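Local coordinates for protein transcriptional regulator, TetR family (Thermus thermophilus, PDB 3VPR) that acts as a transcriptional repressor of the TetR family, probably binding regulatory DNA through a helix-turn-helix motif, at residues 22-26 and 27-31; 178-182 and 183-187. All blocks are in the same frame, centred on the assembly; numbering follows the deposited sequence.

Interaction 1. Residues 22-26 and 27-31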
# COMPACT_ATOMS: atom_id res chain seq x y z
N GLU A 22 9.58 -2.09 16.27
CA GLU A 22 10.14 -1.13 17.21
C GLU A 22 9.82 -1.44 18.67
O GLU A 22 10.69 -1.30 19.53
CB GLU A 22 9.65 0.27 16.85
CG GLU A 22 10.36 0.87 15.65
CD GLU A 22 11.85 0.96 15.88
OE1 GLU A 22 12.24 1.46 16.96
OE2 GLU A 22 12.64 0.56 15.00
N ALA A 23 8.60 -1.88 18.94
CA ALA A 23 8.18 -2.18 20.31
C ALA A 23 8.63 -3.54 20.82
O ALA A 23 8.28 -3.93 21.94
CB ALA A 23 6.68 -2.06 20.44
N THR A 24 9.40 -4.28 20.03
CA THR A 24 9.88 -5.59 20.46
C THR A 24 11.38 -5.52 20.76
O THR A 24 12.18 -5.20 19.89
CB THR A 24 9.62 -6.66 19.39
OG1 THR A 24 8.21 -6.71 19.12
CG2 THR A 24 10.07 -8.03 19.87
N SER A 25 11.74 -5.83 22.00
CA SER A 25 13.14 -5.79 22.41
C SER A 25 13.84 -7.12 22.19
O SER A 25 13.19 -8.15 22.01
CB SER A 25 13.24 -5.44 23.90
OG SER A 25 12.90 -6.56 24.70
N VAL A 26 15.16 -7.09 22.19
CA VAL A 26 15.94 -8.32 22.03
C VAL A 26 15.56 -9.20 23.22
O VAL A 26 15.46 -10.42 23.11
CB VAL A 26 17.46 -8.02 22.04
CG1 VAL A 26 18.26 -9.30 22.27
CG2 VAL A 26 17.87 -7.39 20.70
N GLN A 27 15.32 -8.56 24.36
CA GLN A 27 14.93 -9.25 25.58
C GLN A 27 13.62 -10.00 25.34
O GLN A 27 13.49 -11.16 25.74
CB GLN A 27 14.73 -8.26 26.73
CG GLN A 27 14.49 -8.91 28.07
CD GLN A 27 15.64 -9.79 28.49
OE1 GLN A 27 16.77 -9.32 28.65
NE2 GLN A 27 15.37 -11.08 28.67
N ASP A 28 12.67 -9.33 24.70
CA ASP A 28 11.37 -9.93 24.39
C ASP A 28 11.50 -11.18 23.53
O ASP A 28 10.87 -12.20 23.82
CB ASP A 28 10.48 -8.93 23.64
CG ASP A 28 10.01 -7.79 24.53
OD1 ASP A 28 9.86 -8.01 25.75
OD2 ASP A 28 9.78 -6.68 23.99
N LEU A 29 12.32 -11.10 22.48
CA LEU A 29 12.52 -12.24 21.59
C LEU A 29 13.18 -13.40 22.31
O LEU A 29 12.79 -14.56 22.14
CB LEU A 29 13.42 -11.85 20.40
CG LEU A 29 12.89 -10.94 19.29
CD1 LEU A 29 14.05 -10.51 18.38
CD2 LEU A 29 11.82 -11.66 18.48
N ALA A 30 14.19 -13.10 23.12
CA ALA A 30 14.91 -14.13 23.84
C ALA A 30 14.00 -14.95 24.74
O ALA A 30 14.09 -16.18 24.77
CB ALA A 30 16.02 -13.52 24.66
N GLN A 31 13.11 -14.27 25.46
CA GLN A 31 12.19 -14.95 26.36
C GLN A 31 11.09 -15.68 25.59
O GLN A 31 10.70 -16.78 25.95
CB GLN A 31 11.57 -13.95 27.34
CG GLN A 31 12.59 -13.26 28.22
CD GLN A 31 11.94 -12.48 29.34
OE1 GLN A 31 11.08 -11.62 29.10
NE2 GLN A 31 12.33 -12.78 30.57
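Asp28 reaches back over Ser25, and each residue uses its side chain to hold the backbone of the other in a capping box. CG of Asp28 lies beside its own backbone N and anti to the carbonyl carbon (chi1 -70°), which turns the carboxylate back toward the start of helix 26-33. At the root of the side chain, Asp28 CB packs against Ser25 O, and CG2 of Thr24 lies 3.9 Å from this CB. Next along, Asp28 CG passes 3.1 Å from Ser25 OG. At the tip, Asp28 OD1 comes no nearer than 3.5 Å to Ser25 OG, whereas Asp28 OD2 accepts from Ser25 N at 2.9 Å; the bond is almost straight (177°), with the donor above the carboxylate plane. Ser25, the N-cap residue, returns the grip through OG, which accepts from Asp28 N at 2.8 Å. The helix then continues with Leu29 N bonded to Ser25 O. Asp28 OD2 also forms a salt bridge with Lys19 of helix 4-19. With an alanine here, Ser25 N would probably lose its acceptor and Lys19 its carboxylate mate. The negative charge at the N-terminal end of the helix probably also interacts favourably with the helix dipole, where the predicted helix-turn-helix begins.

Interaction 2. Residues 178-182 and 183-187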
# COMPACT_ATOMS: atom_id res chain seq x y z
N HIS A 178 -5.93 -10.32 -12.40
CA HIS A 178 -5.31 -10.54 -13.70
C HIS A 178 -6.32 -10.39 -14.82
O HIS A 178 -6.04 -9.76 -15.85
CB HIS A 178 -4.65 -11.93 -13.77
CG HIS A 178 -4.17 -12.29 -15.14
ND1 HIS A 178 -4.94 -13.01 -16.03
CD2 HIS A 178 -3.03 -11.97 -15.80
CE1 HIS A 178 -4.29 -13.12 -17.18
NE2 HIS A 178 -3.13 -12.49 -17.06
N ASP A 179 -7.49 -10.99 -14.62
CA ASP A 179 -8.56 -10.90 -15.61
C ASP A 179 -8.92 -9.43 -15.79
O ASP A 179 -9.09 -8.94 -16.92
CB ASP A 179 -9.80 -11.67 -15.15
CG ASP A 179 -11.03 -11.33 -15.99
OD1 ASP A 179 -11.11 -11.76 -17.16
OD2 ASP A 179 -11.92 -10.61 -15.49
N LEU A 180 -9.02 -8.71 -14.68
CA LEU A 180 -9.39 -7.30 -14.72
C LEU A 180 -8.37 -6.44 -15.45
O LEU A 180 -8.73 -5.64 -16.31
CB LEU A 180 -9.59 -6.76 -13.30
CG LEU A 180 -9.99 -5.28 -13.18
CD1 LEU A 180 -11.27 -5.01 -13.98
CD2 LEU A 180 -10.19 -4.93 -11.71
N ILE A 181 -7.09 -6.61 -15.12
CA ILE A 181 -6.05 -5.80 -15.73
C ILE A 181 -5.80 -6.19 -17.18
O ILE A 181 -5.47 -5.34 -18.01
CB ILE A 181 -4.71 -5.89 -14.92
CG1 ILE A 181 -3.74 -4.80 -15.37
CG2 ILE A 181 -4.05 -7.26 -15.11
CD1 ILE A 181 -4.20 -3.41 -15.05
N LEU A 182 -5.98 -7.46 -17.51
CA LEU A 182 -5.76 -7.90 -18.88
C LEU A 182 -6.85 -7.43 -19.84
O LEU A 182 -6.57 -6.85 -20.88
CB LEU A 182 -5.66 -9.42 -18.95
CG LEU A 182 -5.50 -10.04 -20.34
CD1 LEU A 182 -4.16 -9.65 -20.93
CD2 LEU A 182 -5.60 -11.57 -20.23
N ARG A 183 -8.11 -7.66 -19.47
CA ARG A 183 -9.25 -7.31 -20.31
C ARG A 183 -9.85 -5.92 -20.10
O ARG A 183 -10.41 -5.33 -21.04
CB ARG A 183 -10.34 -8.38 -20.14
CG ARG A 183 -9.83 -9.80 -20.39
CD ARG A 183 -10.85 -10.86 -19.96
NE ARG A 183 -12.12 -10.72 -20.66
CZ ARG A 183 -13.17 -11.52 -20.48
NH1 ARG A 183 -13.10 -12.53 -19.62
NH2 ARG A 183 -14.30 -11.30 -21.15
N GLY A 184 -9.75 -5.38 -18.89
CA GLY A 184 -10.29 -4.05 -18.65
C GLY A 184 -11.72 -4.09 -18.14
O GLY A 184 -12.36 -5.16 -18.14
N LEU A 185 -12.23 -2.94 -17.71
CA LEU A 185 -13.60 -2.85 -17.19
C LEU A 185 -14.63 -2.66 -18.28
O LEU A 185 -15.76 -3.14 -18.17
CB LEU A 185 -13.74 -1.68 -16.21
CG LEU A 185 -13.36 -1.88 -14.75
CD1 LEU A 185 -13.47 -0.53 -14.04
CD2 LEU A 185 -14.27 -2.92 -14.10
N GLU A 186 -14.25 -1.94 -19.33
CA GLU A 186 -15.17 -1.65 -20.42
C GLU A 186 -15.74 -2.91 -21.05
O GLU A 186 -15.06 -3.92 -21.17
CB GLU A 186 -14.47 -0.84 -21.50
CG GLU A 186 -13.42 -1.64 -22.26
CD GLU A 186 -12.73 -0.82 -23.33
OE1 GLU A 186 -11.83 -1.37 -24.01
OE2 GLU A 186 -13.08 0.37 -23.49
N ARG A 187 -17.00 -2.84 -21.45
CA ARG A 187 -17.64 -3.96 -22.12
C ARG A 187 -17.25 -3.80 -23.59
O ARG A 187 -17.56 -2.77 -24.19
CB ARG A 187 -19.16 -3.87 -21.98
CG ARG A 187 -19.90 -5.10 -22.45
CD ARG A 187 -21.39 -4.99 -22.17
NE ARG A 187 -22.08 -6.23 -22.50
CZ ARG A 187 -23.37 -6.45 -22.29
NH1 ARG A 187 -24.13 -5.50 -21.76
NH2 ARG A 187 -23.90 -7.62 -22.62
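Asp179 and Arg183, one helical turn apart, are joined twice. The backbone link is the helical bond from Arg183 N to Asp179 O, 3.0 Å. One residue on, Gly184 N donates to Leu180 O at 2.8 Å, a more bent bond (140°) made as the chain leaves helical geometry. Gly184 has positive phi, and a CB at these backbone angles would press on the carbonyl oxygen of Arg183, so the lack of a side chain matters here.

The charged link is a salt bridge in which Arg183 NH1 donates to the syn lone pair of Asp179 OD1 at 3.3 Å. It is long; Asp179 OD1 sits out of the guanidinium plane, and the carboxylate and guanidinium planes are nearly perpendicular (85°). The Arg183 chain bends at chi3 (59°), and CD as well as NH1 lies against the same oxygen. Asp179 OD2 forms a second salt bridge with Arg140 of the second subunit, so this carboxylate gathers arginines from both chains. Arg140 of that subunit also donates to Gly184 O.

Apolar packing bridges the turn on another side, where Leu185 CD2 comes within 3.7 Å of Leu180 CD1 and the two leucines cross obliquely. The second subunit adds to it: Leu180 packs on Ile181 and Leu185 on Leu130 of that chain. The whole is a glycine-terminated helix C-terminus built into a dimer interface, consistent with the C-terminal ligand-binding and dimerization domain of TetR-family regulators.

How the interactions relate
From the N terminus, the chain runs through helix 4-19 and a short loop into interaction 1, which starts helix 26-33 and ties it back to helix 4-19. Helices 37-44 and 47-70 follow, the first lying beside it in the predicted DNA-binding motif and the second leading on toward the C-terminal part. After the helices between 75 and 161, helix 170-183 brings the chain to interaction 2, where that helix ends against the second subunit. The contacts are in series, neither nested nor crossed, and each is local, closing no long loop. Their centres stand about 46 Å apart on opposite sides of the chain's centre, one at a helix start and the other at a helix end.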